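Local coordinates for protein putative Acetyltransferase (PDB 3DDD) that binds coenzyme A and probably transfers acyl groups from it, as a putative acetyltransferase of the GNAT family, at residues 150-154 against 228-232; 79-83 against 114-119. One frame throughout, in Å; residues are numbered along the deposited sequence.

Interaction 1. Residues 150-154 against 228-232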
ATOM      1  N   LEU A 150      15.509   5.822  -6.892  1.00 30.83           N
ATOM      2  CA  LEU A 150      16.002   7.019  -7.550  1.00 30.77           C
ATOM      3  C   LEU A 150      17.450   7.178  -7.071  1.00 29.48           C
ATOM      4  O   LEU A 150      17.693   7.252  -5.877  1.00 29.45           O
ATOM      5  CB  LEU A 150      15.148   8.239  -7.125  1.00 31.52           C
ATOM      6  CG  LEU A 150      13.615   8.201  -7.282  1.00 30.44           C
ATOM      7  CD1 LEU A 150      12.925   9.459  -6.727  1.00 23.84           C
ATOM      8  CD2 LEU A 150      13.209   7.966  -8.719  1.00 28.35           C
HETATM    9  N   MSE A 151      18.400   7.152  -7.995  1.00 26.76           N
HETATM   10  CA  MSE A 151      19.801   6.933  -7.634  1.00 28.84           C
HETATM   11  C   MSE A 151      20.608   8.214  -7.525  1.00 30.62           C
HETATM   12  O   MSE A 151      21.444   8.315  -6.643  1.00 34.60           O
HETATM   13  CB  MSE A 151      20.492   6.003  -8.636  1.00 25.72           C
HETATM   14  CG  MSE A 151      19.863   4.596  -8.785  1.00 29.46           C
HETATM   15 SE   MSE A 151      19.393   3.708  -7.119  0.75 27.85          SE
HETATM   16  CE  MSE A 151      21.212   3.503  -6.416  1.00 16.68           C
ATOM     17  N   GLU A 152      20.358   9.181  -8.408  1.00 32.01           N
ATOM     18  CA  GLU A 152      21.166  10.388  -8.450  1.00 36.20           C
ATOM     19  C   GLU A 152      20.351  11.663  -8.450  1.00 33.78           C
ATOM     20  O   GLU A 152      19.283  11.731  -9.055  1.00 31.55           O
ATOM     21  CB  GLU A 152      22.104  10.369  -9.662  1.00 35.96           C
ATOM     22  CG  GLU A 152      23.110   9.222  -9.550  1.00 42.95           C
ATOM     23  CD  GLU A 152      24.212   9.288 -10.578  1.00 43.42           C
ATOM     24  OE1 GLU A 152      24.875  10.355 -10.701  1.00 53.90           O
ATOM     25  OE2 GLU A 152      24.412   8.240 -11.230  1.00 42.52           O
ATOM     26  N   ARG A 153      20.895  12.667  -7.768  0.50 33.66           N
ATOM     27  CA  ARG A 153      20.304  14.002  -7.670  0.50 34.47           C
ATOM     28  C   ARG A 153      20.490  14.728  -9.009  0.50 33.29           C
ATOM     29  O   ARG A 153      21.624  14.978  -9.438  0.50 30.75           O
ATOM     30  CB  ARG A 153      20.998  14.775  -6.534  0.50 33.57           C
ATOM     31  CG  ARG A 153      20.469  16.171  -6.236  0.50 33.53           C
ATOM     32  CD  ARG A 153      21.467  17.038  -5.416  0.50 34.68           C
ATOM     33  NE  ARG A 153      21.273  18.449  -5.755  0.50 39.05           N
ATOM     34  CZ  ARG A 153      22.021  19.161  -6.597  0.50 39.26           C
ATOM     35  NH1 ARG A 153      23.107  18.641  -7.170  0.50 44.48           N
ATOM     36  NH2 ARG A 153      21.693  20.425  -6.848  0.50 38.60           N
ATOM     37  N   PRO A 154      19.382  15.046  -9.693  1.00 34.48           N
ATOM     38  CA  PRO A 154      19.523  15.943 -10.849  1.00 33.62           C
ATOM     39  C   PRO A 154      20.132  17.297 -10.443  1.00 34.06           C
ATOM     40  O   PRO A 154      19.836  17.825  -9.382  1.00 35.14           O
ATOM     41  CB  PRO A 154      18.083  16.108 -11.334  1.00 30.93           C
ATOM     42  CG  PRO A 154      17.386  14.936 -10.875  1.00 30.19           C
ATOM     43  CD  PRO A 154      17.982  14.624  -9.506  1.00 35.61           C
ATOM     44  N   LEU A 228       9.002  16.126  -7.180  1.00 31.94           N
ATOM     45  CA  LEU A 228       9.904  15.003  -7.018  1.00 34.47           C
ATOM     46  C   LEU A 228      11.327  15.458  -6.682  1.00 35.67           C
ATOM     47  O   LEU A 228      11.976  14.848  -5.837  1.00 38.59           O
ATOM     48  CB  LEU A 228       9.857  14.063  -8.218  1.00 33.88           C
ATOM     49  CG  LEU A 228      10.510  12.702  -8.009  1.00 36.54           C
ATOM     50  CD1 LEU A 228      10.066  12.052  -6.716  1.00 24.61           C
ATOM     51  CD2 LEU A 228      10.264  11.809  -9.223  1.00 36.54           C
ATOM     52  N   LEU A 229      11.800  16.528  -7.317  1.00 34.71           N
ATOM     53  CA  LEU A 229      13.135  17.064  -7.020  1.00 32.30           C
ATOM     54  C   LEU A 229      13.262  17.492  -5.555  1.00 29.84           C
ATOM     55  O   LEU A 229      14.271  17.219  -4.927  1.00 32.15           O
ATOM     56  CB  LEU A 229      13.482  18.263  -7.924  1.00 30.42           C
ATOM     57  CG  LEU A 229      13.697  18.079  -9.420  1.00 28.16           C
ATOM     58  CD1 LEU A 229      13.784  19.483 -10.059  1.00 35.08           C
ATOM     59  CD2 LEU A 229      14.938  17.283  -9.748  1.00 29.26           C
ATOM     60  N   LYS A 230      12.261  18.195  -5.040  1.00 31.63           N
ATOM     61  CA  LYS A 230      12.232  18.624  -3.637  1.00 33.32           C
ATOM     62  C   LYS A 230      12.121  17.429  -2.663  1.00 34.31           C
ATOM     63  O   LYS A 230      12.703  17.436  -1.576  1.00 34.03           O
ATOM     64  CB  LYS A 230      11.080  19.614  -3.413  1.00 33.70           C
ATOM     65  CG  LYS A 230      10.939  20.193  -1.990  1.00 32.75           C
ATOM     66  CD  LYS A 230      12.173  20.960  -1.513  1.00 34.99           C
ATOM     67  CE  LYS A 230      12.362  22.262  -2.270  1.00 43.04           C
ATOM     68  NZ  LYS A 230      13.711  22.923  -2.096  1.00 45.29           N
ATOM     69  N   ALA A 231      11.384  16.410  -3.074  1.00 33.98           N
ATOM     70  CA  ALA A 231      11.233  15.182  -2.296  1.00 32.19           C
ATOM     71  C   ALA A 231      12.569  14.491  -2.176  1.00 32.73           C
ATOM     72  O   ALA A 231      12.918  13.994  -1.110  1.00 34.74           O
ATOM     73  CB  ALA A 231      10.178  14.250  -2.938  1.00 25.93           C
ATOM     74  N   PHE A 232      13.337  14.474  -3.257  1.00 35.16           N
ATOM     75  CA  PHE A 232      14.652  13.824  -3.247  1.00 34.36           C
ATOM     76  C   PHE A 232      15.574  14.559  -2.263  1.00 36.14           C
ATOM     77  O   PHE A 232      16.346  13.959  -1.522  1.00 36.80           O
ATOM     78  CB  PHE A 232      15.256  13.807  -4.660  1.00 33.75           C
ATOM     79  CG  PHE A 232      16.497  12.959  -4.771  1.00 32.65           C
ATOM     80  CD1 PHE A 232      17.729  13.445  -4.338  1.00 32.63           C
ATOM     81  CD2 PHE A 232      16.425  11.673  -5.293  1.00 31.44           C
ATOM     82  CE1 PHE A 232      18.868  12.636  -4.381  1.00 30.89           C
ATOM     83  CE2 PHE A 232      17.546  10.878  -5.388  1.00 31.60           C
ATOM     84  CZ  PHE A 232      18.779  11.352  -4.924  1.00 32.99           C
TER
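Phe232, near the end of helix 221-233, is held in the crook of the loop 150-154, which bends round its ring from Leu150 to Arg153. At the rim, Leu150 CB lies in the ring plane 4.0 Å from Phe232 CE2, and the carbonyl oxygen of Leu150 sits at the same edge, 3.7 Å from Phe232 CE2; an oxygen suits the slightly positive ring hydrogens. Farther along, Arg153 CB comes obliquely to Phe232 CE1 at 3.7 Å, while Arg153 CA makes an off-centre CH-pi contact, 29° from the ring normal. The first torsion of Phe232 (chi1 -170°) turns the ring away from the backbone N and out into this bend. Two aliphatic contacts flank it. Leu150 and Leu228 meet tip to tip, their CD1 atoms 3.9 Å apart. Pro154 presents its compact ring to one methyl, Leu229 CD2 being 3.6 Å from Pro154 CG.

This apolar part is tight and largely buried, and Phe255 closes it further by packing on Phe232, Leu228 and Pro154, and makes backbone hydrogen bonds with Met151 and Glu152. The solvent side is looser: Met151, a selenomethionine, and Glu152 point away from the helix. Arg153 touches the ring with CA and CB, yet its extended chain carries the guanidinium outward; an arginine can serve here with an aliphatic root on the ring and a charged end in the solvent. Arg237 makes a cation-pi contact with Phe232 and hydrogen-bonds its carbonyl oxygen. The whole is a loop packed on a helix round one large aromatic residue, here joining the chain just after strand 140-149 to a helix of the C-terminal GNAT-family region, away from the known coenzyme A site.

Interaction 2. Residues 79-83 against 114-119; sequences CIFFY and IGRRKV. With EDO (1,2-ethanediol), chain E.
Lys118 lies across the ring of Phe82, and its chain can be followed atom by atom over the aromatic surface. CB already stands above the ring plane, toward its CE1 side, 3.9 Å from Phe82 CE1. The chain runs on through CG to CD, which is over the face near Phe82 CD1 at 4.0 Å. The bend at chi3 (-61°) keeps the chain there, setting Lys118 CE above the centre, 4.0 Å from the Phe82 centroid and only 3° from the normal, a CH-pi contact. The tip, NZ, stays over the same face, 4.3 Å from the Phe82 centroid, as a cation-pi partner.

The ring edge meets the helix itself. Gly115 CA lies in the ring plane, 3.7 Å from Phe82 CZ, and also receives the methyl end of Ile80, whose CD1 is 3.7 Å from Gly115 CA. Glycine suits this place because a beta carbon here would collide with Ile80 CD1. Ile114 CG2 touches the same edge, and Val119 CG1 approaches Phe82 CD1, so branched aliphatic residues hem in the ring. Strand 79-82 and helix 114-118 run almost parallel, 15° apart, with axes 10.1 Å apart at their closest. Helix 103-118, whose start carries the coenzyme A-binding Gly104 and Thr105, thus packs on strand 73-82 of the GNAT-family sheet. The carbonyl oxygen of Gly115 accepts from the backbone N of both Lys118 and Val119. Beyond the contact, a 1,2-ethanediol, probably from the crystallisation liquor, donates through O1 to Val119 O and is also hydrogen-bonded to Asp120 O.

Chemically, the contact is apolar at its base and cationic at its exposed border: a lysine can spread its methylenes over a phenylalanine there, and the ring's pi cloud probably offers its ammonium modest electrostatic stabilisation.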
ATOM      1  N   CYS A  79      -4.358  -7.997   5.467  1.00 34.95           N
ATOM      2  CA  CYS A  79      -5.149  -6.812   5.795  1.00 33.57           C
ATOM      3  C   CYS A  79      -6.047  -6.330   4.711  1.00 33.22           C
ATOM      4  O   CYS A  79      -5.761  -6.490   3.531  1.00 30.97           O
ATOM      5  CB  CYS A  79      -4.276  -5.624   6.126  1.00 39.53           C
ATOM      6  SG  CYS A  79      -3.144  -5.892   7.425  1.00 40.17           S
ATOM      7  N   ILE A  80      -7.156  -5.743   5.144  1.00 34.38           N
ATOM      8  CA  ILE A  80      -8.096  -5.074   4.250  1.00 35.53           C
ATOM      9  C   ILE A  80      -8.224  -3.624   4.753  1.00 35.75           C
ATOM     10  O   ILE A  80      -8.235  -3.375   5.967  1.00 34.58           O
ATOM     11  CB  ILE A  80      -9.454  -5.836   4.140  1.00 32.18           C
ATOM     12  CG1 ILE A  80     -10.295  -5.239   3.025  1.00 38.69           C
ATOM     13  CG2 ILE A  80     -10.229  -5.899   5.464  1.00 32.04           C
ATOM     14  CD1 ILE A  80     -11.392  -6.076   2.601  1.00 24.26           C
ATOM     15  N   PHE A  81      -8.182  -2.684   3.819  1.00 33.25           N
ATOM     16  CA  PHE A  81      -8.315  -1.261   4.107  1.00 34.35           C
ATOM     17  C   PHE A  81      -9.494  -0.716   3.299  1.00 33.41           C
ATOM     18  O   PHE A  81      -9.505  -0.807   2.081  1.00 33.23           O
ATOM     19  CB  PHE A  81      -7.007  -0.511   3.775  1.00 35.08           C
ATOM     20  CG  PHE A  81      -5.799  -1.067   4.494  1.00 30.11           C
ATOM     21  CD1 PHE A  81      -5.570  -0.763   5.820  1.00 41.12           C
ATOM     22  CD2 PHE A  81      -4.914  -1.921   3.848  1.00 29.11           C
ATOM     23  CE1 PHE A  81      -4.479  -1.299   6.492  1.00 35.61           C
ATOM     24  CE2 PHE A  81      -3.820  -2.434   4.495  1.00 32.54           C
ATOM     25  CZ  PHE A  81      -3.592  -2.131   5.812  1.00 36.23           C
ATOM     26  N   PHE A  82     -10.491  -0.186   4.001  1.00 34.79           N
ATOM     27  CA  PHE A  82     -11.709   0.346   3.376  1.00 33.74           C
ATOM     28  C   PHE A  82     -11.697   1.825   3.075  1.00 33.35           C
ATOM     29  O   PHE A  82     -11.348   2.648   3.916  1.00 36.39           O
ATOM     30  CB  PHE A  82     -12.928   0.079   4.259  1.00 35.02           C
ATOM     31  CG  PHE A  82     -13.313  -1.345   4.294  1.00 29.49           C
ATOM     32  CD1 PHE A  82     -14.009  -1.897   3.247  1.00 32.78           C
ATOM     33  CD2 PHE A  82     -12.913  -2.148   5.350  1.00 33.68           C
ATOM     34  CE1 PHE A  82     -14.322  -3.240   3.256  1.00 32.67           C
ATOM     35  CE2 PHE A  82     -13.218  -3.464   5.378  1.00 37.88           C
ATOM     36  CZ  PHE A  82     -13.929  -4.023   4.336  1.00 35.47           C
ATOM     37  N   TYR A  83     -12.093   2.146   1.861  1.00 34.63           N
ATOM     38  CA  TYR A  83     -12.453   3.507   1.480  1.00 35.49           C
ATOM     39  C   TYR A  83     -13.974   3.505   1.162  1.00 35.75           C
ATOM     40  O   TYR A  83     -14.712   2.596   1.599  1.00 35.55           O
ATOM     41  CB  TYR A  83     -11.573   3.953   0.310  1.00 34.06           C
ATOM     42  CG  TYR A  83     -10.132   3.640   0.550  1.00 33.07           C
ATOM     43  CD1 TYR A  83      -9.444   4.248   1.588  1.00 31.91           C
ATOM     44  CD2 TYR A  83      -9.460   2.685  -0.220  1.00 34.94           C
ATOM     45  CE1 TYR A  83      -8.132   3.948   1.840  1.00 34.76           C
ATOM     46  CE2 TYR A  83      -8.126   2.384   0.013  1.00 37.48           C
ATOM     47  CZ  TYR A  83      -7.467   3.012   1.050  1.00 35.75           C
ATOM     48  OH  TYR A  83      -6.160   2.708   1.308  1.00 31.16           O
ATOM     49  N   ILE A 114     -15.376 -10.301   4.601  1.00 33.25           N
ATOM     50  CA  ILE A 114     -15.553  -9.002   5.254  1.00 31.83           C
ATOM     51  C   ILE A 114     -15.754  -7.873   4.250  1.00 32.05           C
ATOM     52  O   ILE A 114     -16.596  -7.022   4.455  1.00 34.89           O
ATOM     53  CB  ILE A 114     -14.305  -8.636   6.124  1.00 32.12           C
ATOM     54  CG1 ILE A 114     -14.222  -9.553   7.363  1.00 26.76           C
ATOM     55  CG2 ILE A 114     -14.298  -7.150   6.513  1.00 27.52           C
ATOM     56  CD1 ILE A 114     -12.815  -9.662   7.936  1.00 26.94           C
ATOM     57  N   GLY A 115     -14.937  -7.851   3.201  1.00 31.97           N
ATOM     58  CA  GLY A 115     -14.980  -6.804   2.181  1.00 32.32           C
ATOM     59  C   GLY A 115     -16.260  -6.757   1.345  1.00 35.56           C
ATOM     60  O   GLY A 115     -16.782  -5.675   1.067  1.00 32.17           O
ATOM     61  N   ARG A 116     -16.748  -7.932   0.936  1.00 34.31           N
ATOM     62  CA  ARG A 116     -17.966  -8.053   0.146  1.00 36.21           C
ATOM     63  C   ARG A 116     -19.232  -7.529   0.825  1.00 33.81           C
ATOM     64  O   ARG A 116     -20.154  -7.110   0.152  1.00 35.65           O
ATOM     65  CB  ARG A 116     -18.213  -9.510  -0.186  1.00 35.66           C
ATOM     66  CG  ARG A 116     -17.417 -10.071  -1.327  1.00 41.36           C
ATOM     67  CD  ARG A 116     -17.813 -11.563  -1.503  1.00 43.75           C
ATOM     68  NE  ARG A 116     -17.043 -12.277  -2.521  1.00 47.66           N
ATOM     69  CZ  ARG A 116     -17.183 -12.085  -3.836  1.00 51.63           C
ATOM     70  NH1 ARG A 116     -18.011 -11.156  -4.326  1.00 52.21           N
ATOM     71  NH2 ARG A 116     -16.464 -12.802  -4.678  1.00 49.34           N
ATOM     72  N   ARG A 117     -19.307  -7.608   2.143  1.00 34.21           N
ATOM     73  CA  ARG A 117     -20.444  -7.055   2.876  1.00 35.44           C
ATOM     74  C   ARG A 117     -20.487  -5.546   2.787  1.00 38.11           C
ATOM     75  O   ARG A 117     -21.549  -4.964   2.964  1.00 38.64           O
ATOM     76  CB  ARG A 117     -20.311  -7.305   4.362  1.00 36.78           C
ATOM     77  CG  ARG A 117     -20.771  -8.584   4.933  1.00 33.73           C
ATOM     78  CD  ARG A 117     -20.251  -8.622   6.379  1.00 35.97           C
ATOM     79  NE  ARG A 117     -20.022  -9.995   6.688  1.00 48.61           N
ATOM     80  CZ  ARG A 117     -19.041 -10.466   7.424  1.00 38.11           C
ATOM     81  NH1 ARG A 117     -18.174  -9.667   8.010  1.00 36.49           N
ATOM     82  NH2 ARG A 117     -18.974 -11.780   7.582  1.00 50.33           N
ATOM     83  N   LYS A 118     -19.321  -4.907   2.640  1.00 38.72           N
ATOM     84  CA  LYS A 118     -19.246  -3.450   2.711  1.00 41.85           C
ATOM     85  C   LYS A 118     -19.075  -2.732   1.361  1.00 39.25           C
ATOM     86  O   LYS A 118     -19.678  -1.672   1.138  1.00 41.11           O
ATOM     87  CB  LYS A 118     -18.182  -3.003   3.712  1.00 39.01           C
ATOM     88  CG  LYS A 118     -18.523  -1.606   4.302  1.00 51.79           C
ATOM     89  CD  LYS A 118     -17.373  -0.959   5.093  1.00 51.06           C
ATOM     90  CE  LYS A 118     -16.930  -1.770   6.307  1.00 60.46           C
ATOM     91  NZ  LYS A 118     -16.139  -0.897   7.238  1.00 68.89           N
ATOM     92  N   VAL A 119     -18.297  -3.307   0.454  1.00 36.65           N
ATOM     93  CA  VAL A 119     -18.011  -2.661  -0.826  1.00 33.88           C
ATOM     94  C   VAL A 119     -18.145  -3.594  -2.009  1.00 33.37           C
ATOM     95  O   VAL A 119     -18.066  -4.804  -1.856  1.00 32.41           O
ATOM     96  CB  VAL A 119     -16.580  -2.042  -0.860  1.00 35.99           C
ATOM     97  CG1 VAL A 119     -16.441  -0.966   0.196  1.00 29.82           C
ATOM     98  CG2 VAL A 119     -15.496  -3.113  -0.709  1.00 30.62           C
TER
HETATM   99  C1  EDO E 303     -16.411  -7.091  -3.625  1.00 56.01           C
HETATM  100  O1  EDO E 303     -17.799  -7.323  -3.398  1.00 64.10           O
HETATM  101  C2  EDO E 303     -15.957  -7.992  -4.758  1.00 50.75           C
HETATM  102  O2  EDO E 303     -16.775  -7.798  -5.917  1.00 58.06           O

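Overall arrangement
The two contacts lie on opposite sides of the chain's centre, their own centres about 36 Å apart and their nearest atoms about 20 Å apart, so they do not touch. In sequence they follow one another: interaction 2, in the first GNAT-family region, is complete before interaction 1 begins, whose helix belongs to the second. Each packs a helix of a different part of the protein, on a strand in 79-83 with 114-119 and on a loop in 150-154 with 228-232. Neither forms part of the coenzyme A site. Interaction 2 is on the cofactor's half, the side chain of Ile80 about 13 Å from the bound coenzyme A.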